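Galactitol-1-phosphate 5-dehydrogenase (Escherichia coli, PDB 4UEJ) oxidises galactitol 1-phosphate to D-tagatose 6-phosphate with NAD(+), as a zinc-containing dehydrogenase of the alcohol dehydrogenase family. Local coordinates at residues V181-K186 with S303-E308. Sequence-based numbering, arbitrary orientation.
Sequences VALGAK and SRLLTE
Leu305 reaches across to Ala182 and Leu183, and its two methyl branches divide the work. CD2 meets the methyl of Ala182, with 3.9 Å from Leu305 CD2 to Ala182 CB. CD1 faces Leu183 more loosely, at 4.5 Å from Leu305 CD1 to Leu183 CD2. The CB bonds of Ala182 and Leu305 both point toward the opposite segment. In Leu305, CG stands anti to the carbonyl carbon (chi1 -69°). Its chi2 of 175° extends CD1 away from CA and leaves CD2 turned to one side, against Ala182. The contact is small and wholly apolar, and it joins the C-terminal ends of two helices. Helix 171-182 closes in a Schellman motif. There Gly184, at positive phi, is the C' residue. Ala185 N bonds to Ala180 O, and Gly184 N bonds to Val181 O at 3.3 Å. Leu183 has just left the helical path at this turn. Both segments belong to the Rossmann-type NAD-binding part, away from the zinc sites. Leu305 also touches Cys179 of helix 171-182. Leu183 packs on Leu150 and Phe153 of helix 143-155, while Ala185 lies on Val164 of strand 163-167 in the parallel sheet.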
loop_
_atom_site.group_PDB
_atom_site.type_symbol
_atom_site.label_atom_id
_atom_site.label_comp_id
_atom_site.label_asym_id
_atom_site.label_seq_id
_atom_site.Cartn_x
_atom_site.Cartn_y
_atom_site.Cartn_z
ATOM N N VAL A 181 0.317 -17.491 -15.011
ATOM C CA VAL A 181 0.578 -17.933 -16.370
ATOM C C VAL A 181 -0.732 -18.146 -17.125
ATOM O O VAL A 181 -0.883 -17.712 -18.265
ATOM C CB VAL A 181 1.415 -19.226 -16.378
ATOM C CG1 VAL A 181 1.549 -19.758 -17.784
ATOM C CG2 VAL A 181 2.782 -18.934 -15.775
ATOM N N ALA A 182 -1.689 -18.786 -16.467
ATOM C CA ALA A 182 -2.938 -19.144 -17.114
ATOM C C ALA A 182 -3.784 -17.915 -17.455
ATOM O O ALA A 182 -4.576 -17.924 -18.410
ATOM C CB ALA A 182 -3.726 -20.102 -16.214
ATOM N N LEU A 183 -3.603 -16.864 -16.671
ATOM C CA LEU A 183 -4.405 -15.653 -16.760
ATOM C C LEU A 183 -3.704 -14.570 -17.571
ATOM O O LEU A 183 -4.130 -13.414 -17.585
ATOM C CB LEU A 183 -4.722 -15.130 -15.364
ATOM C CG LEU A 183 -5.535 -16.098 -14.495
ATOM C CD1 LEU A 183 -5.522 -15.606 -13.080
ATOM C CD2 LEU A 183 -6.949 -16.228 -15.014
ATOM N N GLY A 184 -2.608 -14.945 -18.221
ATOM C CA GLY A 184 -1.999 -14.096 -19.229
ATOM C C GLY A 184 -0.972 -13.079 -18.775
ATOM O O GLY A 184 -0.755 -12.080 -19.458
ATOM N N ALA A 185 -0.326 -13.328 -17.640
ATOM C CA ALA A 185 0.822 -12.505 -17.238
ATOM C C ALA A 185 1.863 -12.432 -18.359
ATOM O O ALA A 185 2.093 -13.417 -19.075
ATOM C CB ALA A 185 1.452 -13.069 -15.971
ATOM N N LYS A 186 2.495 -11.274 -18.511
ATOM C CA LYS A 186 3.546 -11.090 -19.503
ATOM C C LYS A 186 4.758 -11.929 -19.145
ATOM O O LYS A 186 5.367 -12.566 -19.999
ATOM C CB LYS A 186 3.941 -9.611 -19.606
ATOM C CG LYS A 186 5.128 -9.363 -20.527
ATOM C CD LYS A 186 5.471 -7.880 -20.609
ATOM C CE LYS A 186 6.683 -7.636 -21.484
ATOM N NZ LYS A 186 6.391 -7.875 -22.925
ATOM N N SER A 303 -12.003 -23.444 -10.041
ATOM C CA SER A 303 -12.586 -24.664 -10.549
ATOM C C SER A 303 -12.341 -24.779 -12.053
ATOM O O SER A 303 -11.956 -25.833 -12.552
ATOM C CB SER A 303 -14.079 -24.709 -10.241
ATOM O OG SER A 303 -14.606 -25.953 -10.676
ATOM N N ARG A 304 -12.544 -23.685 -12.771
ATOM C CA ARG A 304 -12.404 -23.724 -14.221
ATOM C C ARG A 304 -10.974 -23.965 -14.663
ATOM O O ARG A 304 -10.740 -24.776 -15.557
ATOM C CB ARG A 304 -12.937 -22.435 -14.825
ATOM C CG ARG A 304 -14.436 -22.329 -14.665
ATOM C CD ARG A 304 -14.929 -20.932 -15.009
ATOM N NE ARG A 304 -16.383 -20.871 -14.927
ATOM C CZ ARG A 304 -17.110 -19.829 -15.311
ATOM N NH1 ARG A 304 -16.519 -18.751 -15.806
ATOM N NH2 ARG A 304 -18.429 -19.876 -15.206
ATOM N N LEU A 305 -10.023 -23.277 -14.040
ATOM C CA LEU A 305 -8.612 -23.463 -14.379
ATOM C C LEU A 305 -8.203 -24.916 -14.151
ATOM O O LEU A 305 -7.444 -25.488 -14.935
ATOM C CB LEU A 305 -7.730 -22.524 -13.557
ATOM C CG LEU A 305 -7.878 -21.049 -13.939
ATOM C CD1 LEU A 305 -7.055 -20.195 -12.996
ATOM C CD2 LEU A 305 -7.455 -20.818 -15.382
ATOM N N LEU A 306 -8.699 -25.507 -13.071
ATOM C CA LEU A 306 -8.420 -26.917 -12.803
ATOM C C LEU A 306 -9.004 -27.806 -13.888
ATOM O O LEU A 306 -8.340 -28.705 -14.407
ATOM C CB LEU A 306 -8.980 -27.318 -11.434
ATOM C CG LEU A 306 -8.144 -26.922 -10.214
ATOM C CD1 LEU A 306 -8.953 -27.051 -8.910
ATOM C CD2 LEU A 306 -6.898 -27.781 -10.138
ATOM N N THR A 307 -10.253 -27.560 -14.249
ATOM C CA THR A 307 -10.896 -28.433 -15.216
ATOM C C THR A 307 -10.242 -28.289 -16.577
ATOM O O THR A 307 -10.198 -29.239 -17.345
ATOM C CB THR A 307 -12.394 -28.150 -15.330
ATOM O OG1 THR A 307 -12.600 -26.822 -15.826
ATOM C CG2 THR A 307 -13.027 -28.273 -13.984
ATOM N N GLU A 308 -9.712 -27.105 -16.858
ATOM C CA GLU A 308 -9.069 -26.841 -18.142
ATOM C C GLU A 308 -7.634 -27.326 -18.182
ATOM O O GLU A 308 -6.945 -27.105 -19.167
ATOM C CB GLU A 308 -9.109 -25.347 -18.455
ATOM C CG GLU A 308 -10.507 -24.871 -18.709
ATOM C CD GLU A 308 -10.619 -23.375 -18.777
ATOM O OE1 GLU A 308 -9.589 -22.668 -18.854
ATOM O OE2 GLU A 308 -11.763 -22.914 -18.751
#